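Local coordinates for protein DNA polymerase III beta subunit (Streptococcus pyogenes, PDB 2AVT) that probably forms a ring-shaped dimeric sliding clamp around DNA that tethers the replicative polymerase to its template during chromosome replication, at residues V264-Q269 and V346-L351; S282-N287 and V303-V308; G288-E293 and F329-L334. All coordinates share one frame; numbering follows the deposited sequence.

Contact 1: V264-Q269 and V346-L351; sequences VVFNTQ and VKIHFL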
loop_
_atom_site.group_PDB
_atom_site.type_symbol
_atom_site.label_atom_id
_atom_site.label_comp_id
_atom_site.label_asym_id
_atom_site.label_seq_id
_atom_site.Cartn_x
_atom_site.Cartn_y
_atom_site.Cartn_z
ATOM N N VAL A 264 26.965 -27.658 0.058
ATOM C CA VAL A 264 27.148 -26.697 -1.018
ATOM C C VAL A 264 27.066 -25.302 -0.421
ATOM O O VAL A 264 26.280 -25.054 0.490
ATOM C CB VAL A 264 26.062 -26.821 -2.103
ATOM C CG1 VAL A 264 26.414 -25.917 -3.285
ATOM C CG2 VAL A 264 25.925 -28.267 -2.550
ATOM N N VAL A 265 27.892 -24.396 -0.927
ATOM C CA VAL A 265 27.897 -23.023 -0.443
ATOM C C VAL A 265 27.497 -22.124 -1.602
ATOM O O VAL A 265 28.123 -22.156 -2.661
ATOM C CB VAL A 265 29.298 -22.601 0.070
ATOM C CG1 VAL A 265 29.253 -21.173 0.584
ATOM C CG2 VAL A 265 29.756 -23.544 1.179
ATOM N N PHE A 266 26.444 -21.335 -1.402
ATOM C CA PHE A 266 25.966 -20.430 -2.444
ATOM C C PHE A 266 25.993 -18.991 -1.974
ATOM O O PHE A 266 26.072 -18.704 -0.782
ATOM C CB PHE A 266 24.502 -20.699 -2.818
ATOM C CG PHE A 266 24.185 -22.119 -3.187
ATOM C CD1 PHE A 266 23.923 -23.064 -2.212
ATOM C CD2 PHE A 266 24.039 -22.478 -4.514
ATOM C CE1 PHE A 266 23.513 -24.336 -2.555
ATOM C CE2 PHE A 266 23.631 -23.744 -4.861
ATOM C CZ PHE A 266 23.365 -24.672 -3.881
ATOM N N ASN A 267 25.904 -18.083 -2.934
ATOM C CA ASN A 267 25.823 -16.669 -2.626
ATOM C C ASN A 267 24.359 -16.566 -2.174
ATOM O O ASN A 267 23.446 -16.908 -2.931
ATOM C CB ASN A 267 26.048 -15.847 -3.892
ATOM C CG ASN A 267 25.794 -14.376 -3.679
ATOM O OD1 ASN A 267 26.714 -13.564 -3.736
ATOM N ND2 ASN A 267 24.539 -14.023 -3.428
ATOM N N THR A 268 24.138 -16.126 -0.941
ATOM C CA THR A 268 22.789 -16.026 -0.393
ATOM C C THR A 268 21.753 -15.378 -1.318
ATOM O O THR A 268 20.688 -15.953 -1.567
ATOM C CB THR A 268 22.804 -15.260 0.940
ATOM O OG1 THR A 268 23.661 -15.938 1.862
ATOM C CG2 THR A 268 21.409 -15.179 1.528
ATOM N N GLN A 269 22.077 -14.197 -1.835
ATOM C CA GLN A 269 21.168 -13.454 -2.700
ATOM C C GLN A 269 20.868 -14.074 -4.065
ATOM O O GLN A 269 19.707 -14.142 -4.467
ATOM C CB GLN A 269 21.688 -12.030 -2.902
ATOM C CG GLN A 269 20.704 -11.116 -3.630
ATOM C CD GLN A 269 21.199 -9.686 -3.745
ATOM O OE1 GLN A 269 22.127 -9.391 -4.499
ATOM N NE2 GLN A 269 20.582 -8.788 -2.985
ATOM N N VAL A 346 25.709 -18.801 2.185
ATOM C CA VAL A 346 24.940 -19.747 2.985
ATOM C C VAL A 346 25.475 -21.153 2.743
ATOM O O VAL A 346 25.810 -21.513 1.615
ATOM C CB VAL A 346 23.431 -19.713 2.632
ATOM C CG1 VAL A 346 23.237 -19.870 1.131
ATOM C CG2 VAL A 346 22.699 -20.821 3.375
ATOM N N LYS A 347 25.555 -21.939 3.809
ATOM C CA LYS A 347 26.056 -23.303 3.732
ATOM C C LYS A 347 24.890 -24.278 3.848
ATOM O O LYS A 347 24.181 -24.283 4.850
ATOM C CB LYS A 347 27.043 -23.556 4.872
ATOM C CG LYS A 347 28.465 -23.829 4.435
ATOM C CD LYS A 347 29.349 -24.103 5.652
ATOM C CE LYS A 347 30.755 -24.505 5.249
ATOM N NZ LYS A 347 31.622 -24.723 6.446
ATOM N N ILE A 348 24.689 -25.105 2.827
ATOM C CA ILE A 348 23.591 -26.058 2.867
ATOM C C ILE A 348 24.095 -27.491 2.989
ATOM O O ILE A 348 24.962 -27.923 2.228
ATOM C CB ILE A 348 22.700 -25.934 1.605
ATOM C CG1 ILE A 348 22.281 -24.472 1.408
ATOM C CG2 ILE A 348 21.464 -26.811 1.755
ATOM C CD1 ILE A 348 21.258 -24.261 0.299
ATOM N N HIS A 349 23.543 -28.219 3.955
ATOM C CA HIS A 349 23.920 -29.605 4.206
ATOM C C HIS A 349 22.770 -30.561 3.931
ATOM O O HIS A 349 21.714 -30.466 4.563
ATOM C CB HIS A 349 24.364 -29.779 5.660
ATOM C CG HIS A 349 25.658 -29.097 5.982
ATOM N ND1 HIS A 349 26.167 -29.036 7.261
ATOM C CD2 HIS A 349 26.554 -28.465 5.189
ATOM C CE1 HIS A 349 27.321 -28.394 7.243
ATOM N NE2 HIS A 349 27.580 -28.037 5.998
ATOM N N PHE A 350 22.985 -31.491 3.004
ATOM C CA PHE A 350 21.956 -32.471 2.647
ATOM C C PHE A 350 22.307 -33.900 3.054
ATOM O O PHE A 350 23.478 -34.282 3.103
ATOM C CB PHE A 350 21.720 -32.525 1.131
ATOM C CG PHE A 350 21.409 -31.205 0.488
ATOM C CD1 PHE A 350 22.427 -30.359 0.069
ATOM C CD2 PHE A 350 20.094 -30.847 0.220
ATOM C CE1 PHE A 350 22.140 -29.187 -0.612
ATOM C CE2 PHE A 350 19.802 -29.676 -0.459
ATOM C CZ PHE A 350 20.827 -28.847 -0.877
ATOM N N LEU A 351 21.268 -34.683 3.325
ATOM C CA LEU A 351 21.413 -36.096 3.639
ATOM C C LEU A 351 20.817 -36.817 2.433
ATOM O O LEU A 351 21.386 -36.766 1.338
ATOM C CB LEU A 351 20.645 -36.479 4.904
ATOM C CG LEU A 351 21.459 -36.370 6.196
ATOM C CD1 LEU A 351 20.684 -36.978 7.357
ATOM C CD2 LEU A 351 22.780 -37.107 6.008
#
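With CG of Phe266 turned back beside its own backbone N (chi1 -53°) and CG1 of Ile348 turned the same way (chi1 -52°), the ring and the isoleucine tip swing together on the face they share with Val264 and Val346. The two side chains cross at about a right angle, and CE1 of Phe266 meets CD1 of Ile348 at 3.6 Å. Four backbone hydrogen bonds fix the antiparallel register. Ile348 N reaches Val264 O at 2.8 Å and almost straight (175°), while Val264 N bonds Ile348 O in return; Phe266 and Val346 exchange an equivalent pair. Between the two rungs, the CA-H of Val265 points at Val346 O. On the other face CG2 of Val265 lies 3.5 Å from CG of Lys347, whose extended chain then leads away. Thr268 starts the next helix, its OG1 hydrogen-bonded to Ser343 O and placed across from Val346. Strands 262-267 and 345-350 are thus inner neighbours in a long antiparallel sheet, flanked by 319-322 and 357-361, while Phe350 and Val264 pack inward on strand 290-295.

Contact 2: S282-N287 and V303-V308; sequences SNATQN and VNSPEV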
loop_
_atom_site.group_PDB
_atom_site.type_symbol
_atom_site.label_atom_id
_atom_site.label_comp_id
_atom_site.label_asym_id
_atom_site.label_seq_id
_atom_site.Cartn_x
_atom_site.Cartn_y
_atom_site.Cartn_z
ATOM N N SER A 282 6.211 -23.025 -9.962
ATOM C CA SER A 282 5.757 -24.086 -9.075
ATOM C C SER A 282 4.486 -23.663 -8.348
ATOM O O SER A 282 3.680 -24.505 -7.939
ATOM C CB SER A 282 6.843 -24.418 -8.043
ATOM O OG SER A 282 6.958 -23.396 -7.065
ATOM N N ASN A 283 4.312 -22.356 -8.185
ATOM C CA ASN A 283 3.146 -21.831 -7.491
ATOM C C ASN A 283 1.872 -22.074 -8.299
ATOM O O ASN A 283 0.770 -22.111 -7.743
ATOM C CB ASN A 283 3.327 -20.332 -7.217
ATOM C CG ASN A 283 2.320 -19.798 -6.221
ATOM O OD1 ASN A 283 2.159 -20.345 -5.130
ATOM N ND2 ASN A 283 1.643 -18.720 -6.588
ATOM N N ALA A 284 2.031 -22.246 -9.609
ATOM C CA ALA A 284 0.895 -22.495 -10.487
ATOM C C ALA A 284 0.205 -23.775 -10.047
ATOM O O ALA A 284 -1.022 -23.836 -9.956
ATOM C CB ALA A 284 1.362 -22.620 -11.933
ATOM N N THR A 285 1.009 -24.795 -9.766
ATOM C CA THR A 285 0.496 -26.090 -9.333
ATOM C C THR A 285 0.545 -26.229 -7.816
ATOM O O THR A 285 1.610 -26.135 -7.209
ATOM C CB THR A 285 1.309 -27.241 -9.949
ATOM O OG1 THR A 285 1.109 -27.260 -11.368
ATOM C CG2 THR A 285 0.885 -28.575 -9.349
ATOM N N GLN A 286 -0.615 -26.451 -7.208
ATOM C CA GLN A 286 -0.694 -26.610 -5.762
ATOM C C GLN A 286 0.354 -27.632 -5.338
ATOM O O GLN A 286 0.590 -28.615 -6.044
ATOM C CB GLN A 286 -2.092 -27.092 -5.373
ATOM C CG GLN A 286 -3.205 -26.243 -5.965
ATOM C CD GLN A 286 -4.582 -26.783 -5.657
ATOM O OE1 GLN A 286 -4.880 -27.947 -5.934
ATOM N NE2 GLN A 286 -5.437 -25.939 -5.087
ATOM N N ASN A 287 0.985 -27.395 -4.192
ATOM C CA ASN A 287 2.019 -28.294 -3.693
ATOM C C ASN A 287 3.184 -28.359 -4.676
ATOM O O ASN A 287 3.992 -29.287 -4.634
ATOM C CB ASN A 287 1.445 -29.701 -3.483
ATOM C CG ASN A 287 0.543 -29.792 -2.268
ATOM O OD1 ASN A 287 -0.349 -28.963 -2.077
ATOM N ND2 ASN A 287 0.767 -30.807 -1.439
ATOM N N VAL A 303 11.757 -26.920 -12.622
ATOM C CA VAL A 303 10.345 -26.879 -12.279
ATOM C C VAL A 303 9.590 -27.175 -13.559
ATOM O O VAL A 303 9.983 -26.724 -14.637
ATOM C CB VAL A 303 9.919 -25.492 -11.756
ATOM C CG1 VAL A 303 8.425 -25.483 -11.470
ATOM C CG2 VAL A 303 10.692 -25.153 -10.494
ATOM N N ASN A 304 8.516 -27.943 -13.456
ATOM C CA ASN A 304 7.747 -28.260 -14.647
ATOM C C ASN A 304 6.256 -28.235 -14.377
ATOM O O ASN A 304 5.707 -29.168 -13.793
ATOM C CB ASN A 304 8.142 -29.633 -15.187
ATOM C CG ASN A 304 7.689 -29.841 -16.617
ATOM O OD1 ASN A 304 6.520 -29.624 -16.946
ATOM N ND2 ASN A 304 8.610 -30.261 -17.479
ATOM N N SER A 305 5.605 -27.154 -14.796
ATOM C CA SER A 305 4.168 -27.018 -14.614
ATOM C C SER A 305 3.487 -27.340 -15.937
ATOM O O SER A 305 3.627 -26.606 -16.917
ATOM C CB SER A 305 3.808 -25.598 -14.171
ATOM O OG SER A 305 4.277 -25.336 -12.859
ATOM N N PRO A 306 2.754 -28.460 -15.981
ATOM C CA PRO A 306 2.029 -28.934 -17.161
ATOM C C PRO A 306 1.212 -27.873 -17.908
ATOM O O PRO A 306 1.015 -27.981 -19.118
ATOM C CB PRO A 306 1.165 -30.054 -16.591
ATOM C CG PRO A 306 2.079 -30.653 -15.563
ATOM C CD PRO A 306 2.626 -29.421 -14.869
ATOM N N GLU A 307 0.746 -26.848 -17.201
ATOM C CA GLU A 307 -0.044 -25.798 -17.844
ATOM C C GLU A 307 0.737 -24.560 -18.277
ATOM O O GLU A 307 0.891 -24.300 -19.473
ATOM C CB GLU A 307 -1.194 -25.350 -16.932
ATOM C CG GLU A 307 -1.932 -24.105 -17.444
ATOM C CD GLU A 307 -3.125 -23.707 -16.582
ATOM O OE1 GLU A 307 -2.938 -23.469 -15.367
ATOM O OE2 GLU A 307 -4.252 -23.625 -17.121
ATOM N N VAL A 308 1.225 -23.802 -17.298
ATOM C CA VAL A 308 1.946 -22.558 -17.559
ATOM C C VAL A 308 3.340 -22.660 -18.179
ATOM O O VAL A 308 3.653 -21.916 -19.108
ATOM C CB VAL A 308 2.040 -21.695 -16.270
ATOM C CG1 VAL A 308 0.648 -21.278 -15.820
ATOM C CG2 VAL A 308 2.732 -22.474 -15.163
#
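Ser282 and Val303 have the nearest CA atoms of the two segments, 6.3 Å apart, and no hydrogen bond passes directly between 282-287, where the chain leaves its helix, and 303-308, where a strand runs out into a turn. CG1 of Val303 points into the helix end because it stands anti to the valine's backbone N (chi1 177°); it comes within 3.6 Å of Ser282 N and 3.9 Å of Ser282 CB. Further along, the methyl of Ala284 faces two partners: CG2 of Val308 at 3.5 Å, and the hydroxyl of Ser305, less closely. Ser305 OG is also 4.0 Å from Thr285 OG1, but its hydrogen bond goes to Ile281 O in the last turn of the helix, so this side chain gives one of the carbonyls there a partner. Ser282 OG turns back weakly to Ala278 O. This is the helix-on-sheet packing of a DNA-clamp domain: helix 268-282 lies against the sheet that includes strand 298-305, and Val303 also packs on Ala278 and Ile281. The remaining contacts lie toward solvent, with Thr285 and Pro306 approaching only loosely, OG1 to CD at 4.4 Å. Val308 also packs on Phe81 of the second subunit, and its backbone hydrogen-bonds to that subunit, which places this turn at the dimer interface.

Contact 3: G288-E293 and F329-L334; sequences GTVKLE and FNPTYL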
loop_
_atom_site.group_PDB
_atom_site.type_symbol
_atom_site.label_atom_id
_atom_site.label_comp_id
_atom_site.label_asym_id
_atom_site.label_seq_id
_atom_site.Cartn_x
_atom_site.Cartn_y
_atom_site.Cartn_z
ATOM N N GLY A 288 3.260 -27.374 -5.564
ATOM C CA GLY A 288 4.334 -27.341 -6.543
ATOM C C GLY A 288 5.690 -27.364 -5.867
ATOM O O GLY A 288 5.850 -26.842 -4.763
ATOM N N THR A 289 6.675 -27.962 -6.525
ATOM C CA THR A 289 8.009 -28.048 -5.951
ATOM C C THR A 289 9.104 -27.741 -6.959
ATOM O O THR A 289 8.866 -27.691 -8.166
ATOM C CB THR A 289 8.280 -29.455 -5.398
ATOM O OG1 THR A 289 8.290 -30.394 -6.482
ATOM C CG2 THR A 289 7.207 -29.853 -4.404
ATOM N N VAL A 290 10.307 -27.522 -6.445
ATOM C CA VAL A 290 11.463 -27.260 -7.289
ATOM C C VAL A 290 12.344 -28.495 -7.150
ATOM O O VAL A 290 12.321 -29.164 -6.116
ATOM C CB VAL A 290 12.243 -26.008 -6.825
ATOM C CG1 VAL A 290 12.821 -26.236 -5.440
ATOM C CG2 VAL A 290 13.334 -25.677 -7.825
ATOM N N LYS A 291 13.108 -28.801 -8.191
ATOM C CA LYS A 291 13.978 -29.972 -8.193
ATOM C C LYS A 291 15.438 -29.555 -8.270
ATOM O O LYS A 291 15.877 -28.972 -9.259
ATOM C CB LYS A 291 13.627 -30.864 -9.382
ATOM C CG LYS A 291 14.426 -32.147 -9.500
ATOM C CD LYS A 291 13.926 -32.938 -10.701
ATOM C CE LYS A 291 14.671 -34.244 -10.886
ATOM N NZ LYS A 291 14.165 -34.974 -12.086
ATOM N N LEU A 292 16.192 -29.862 -7.222
ATOM C CA LEU A 292 17.600 -29.505 -7.184
ATOM C C LEU A 292 18.452 -30.710 -7.564
ATOM O O LEU A 292 18.401 -31.747 -6.905
ATOM C CB LEU A 292 17.965 -29.015 -5.780
ATOM C CG LEU A 292 19.195 -28.117 -5.635
ATOM C CD1 LEU A 292 19.048 -26.898 -6.525
ATOM C CD2 LEU A 292 19.345 -27.694 -4.181
ATOM N N GLU A 293 19.222 -30.564 -8.639
ATOM C CA GLU A 293 20.095 -31.630 -9.123
ATOM C C GLU A 293 21.557 -31.287 -8.868
ATOM O O GLU A 293 22.136 -30.424 -9.529
ATOM C CB GLU A 293 19.856 -31.869 -10.617
ATOM C CG GLU A 293 18.628 -32.731 -10.907
ATOM C CD GLU A 293 18.182 -32.676 -12.358
ATOM O OE1 GLU A 293 19.049 -32.617 -13.256
ATOM O OE2 GLU A 293 16.955 -32.701 -12.601
ATOM N N PHE A 329 11.760 -29.869 -3.001
ATOM C CA PHE A 329 11.199 -29.211 -1.833
ATOM C C PHE A 329 10.365 -27.996 -2.251
ATOM O O PHE A 329 10.491 -27.498 -3.368
ATOM C CB PHE A 329 12.351 -28.761 -0.934
ATOM C CG PHE A 329 13.373 -27.915 -1.651
ATOM C CD1 PHE A 329 13.222 -26.540 -1.739
ATOM C CD2 PHE A 329 14.462 -28.501 -2.272
ATOM C CE1 PHE A 329 14.139 -25.763 -2.436
ATOM C CE2 PHE A 329 15.380 -27.729 -2.970
ATOM C CZ PHE A 329 15.215 -26.357 -3.050
ATOM N N ASN A 330 9.512 -27.519 -1.355
ATOM C CA ASN A 330 8.698 -26.349 -1.656
ATOM C C ASN A 330 9.590 -25.109 -1.584
ATOM O O ASN A 330 10.031 -24.720 -0.512
ATOM C CB ASN A 330 7.553 -26.234 -0.650
ATOM C CG ASN A 330 6.727 -24.977 -0.852
ATOM O OD1 ASN A 330 7.185 -23.872 -0.569
ATOM N ND2 ASN A 330 5.506 -25.141 -1.356
ATOM N N PRO A 331 9.857 -24.470 -2.733
ATOM C CA PRO A 331 10.697 -23.270 -2.864
ATOM C C PRO A 331 10.440 -22.120 -1.873
ATOM O O PRO A 331 11.391 -21.518 -1.364
ATOM C CB PRO A 331 10.463 -22.840 -4.309
ATOM C CG PRO A 331 10.147 -24.118 -5.005
ATOM C CD PRO A 331 9.244 -24.821 -4.025
ATOM N N THR A 332 9.172 -21.804 -1.612
ATOM C CA THR A 332 8.833 -20.720 -0.683
ATOM C C THR A 332 9.588 -20.852 0.638
ATOM O O THR A 332 10.004 -19.862 1.231
ATOM C CB THR A 332 7.329 -20.694 -0.358
ATOM O OG1 THR A 332 6.589 -20.417 -1.552
ATOM C CG2 THR A 332 7.027 -19.615 0.671
ATOM N N TYR A 333 9.760 -22.090 1.085
ATOM C CA TYR A 333 10.462 -22.378 2.324
ATOM C C TYR A 333 11.930 -21.954 2.249
ATOM O O TYR A 333 12.459 -21.347 3.179
ATOM C CB TYR A 333 10.351 -23.869 2.627
ATOM C CG TYR A 333 8.944 -24.315 2.966
ATOM C CD1 TYR A 333 7.920 -23.389 3.132
ATOM C CD2 TYR A 333 8.654 -25.654 3.183
ATOM C CE1 TYR A 333 6.654 -23.786 3.512
ATOM C CE2 TYR A 333 7.392 -26.059 3.564
ATOM C CZ TYR A 333 6.397 -25.121 3.731
ATOM O OH TYR A 333 5.150 -25.526 4.146
ATOM N N LEU A 334 12.581 -22.269 1.133
ATOM C CA LEU A 334 13.978 -21.908 0.948
ATOM C C LEU A 334 14.100 -20.398 0.801
ATOM O O LEU A 334 15.007 -19.775 1.366
ATOM C CB LEU A 334 14.548 -22.598 -0.294
ATOM C CG LEU A 334 16.020 -22.297 -0.593
ATOM C CD1 LEU A 334 16.868 -22.552 0.660
ATOM C CD2 LEU A 334 16.493 -23.165 -1.742
#
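Val290 packs tightly on the face of the Phe329 ring: the two side chains run side by side, and CG1 of Val290 sits over one face of the ring, 3.5 Å from its centroid and 22° off the normal, a CH-pi contact. Both groups occupy the position between backbone N and carbonyl carbon (chi1 64° for Val290, 54° for Phe329), and this shared turn lays the methyl on the ring. The ring's edge is met by CB of Leu292, 4.0 Å from CE2. On the flank of Val290, CG of Pro331 presses to 3.4 Å from CB, closer than carbons usually come. Two backbone hydrogen bonds pin the valine to the phenylalanine: Val290 N to Phe329 O, 3.1 Å and nearly straight, and Phe329 N to Val290 O at 3.2 Å. They close the antiparallel pairing of strands 290-295 and 325-329 in the four-stranded sheet of the C-terminal clamp domain, just where the second strand gives way to helix 331-339. Val290 also touches Ala278 of helix 268-282, and the Phe329 ring meets that of Phe357. The outer end is much looser, and Gly288, Thr289 and Asn330 are all partly exposed here. Thr289 brings CB to 3.6 Å from Phe329 O, and Asn330, whose CB points away from 288-293, still brings ND2 to 3.8 Å from Gly288 O.

How the contacts relate
From the N terminus, the chain runs along strand 262-267 and helix 268-282 of the C-terminal clamp domain. Contact 1 closes the longest loop, bringing 346-351 back beside 264-269 after 76 intervening residues, and both other contacts fall within it. Contact 2 closes a short loop of 15 residues from the helix end to strand 298-305; contact 3 begins inside that loop and ends beyond it, so those two cross. They also touch, Val303 packing on Val290 and Ser282 on Gly288. Contact 1 meets contact 3 through Phe350 and Leu292 but stays about 14 Å from contact 2 at the nearest atoms. Together they tie the long sheet, the four-stranded sheet and helices 268-282 and 331-339.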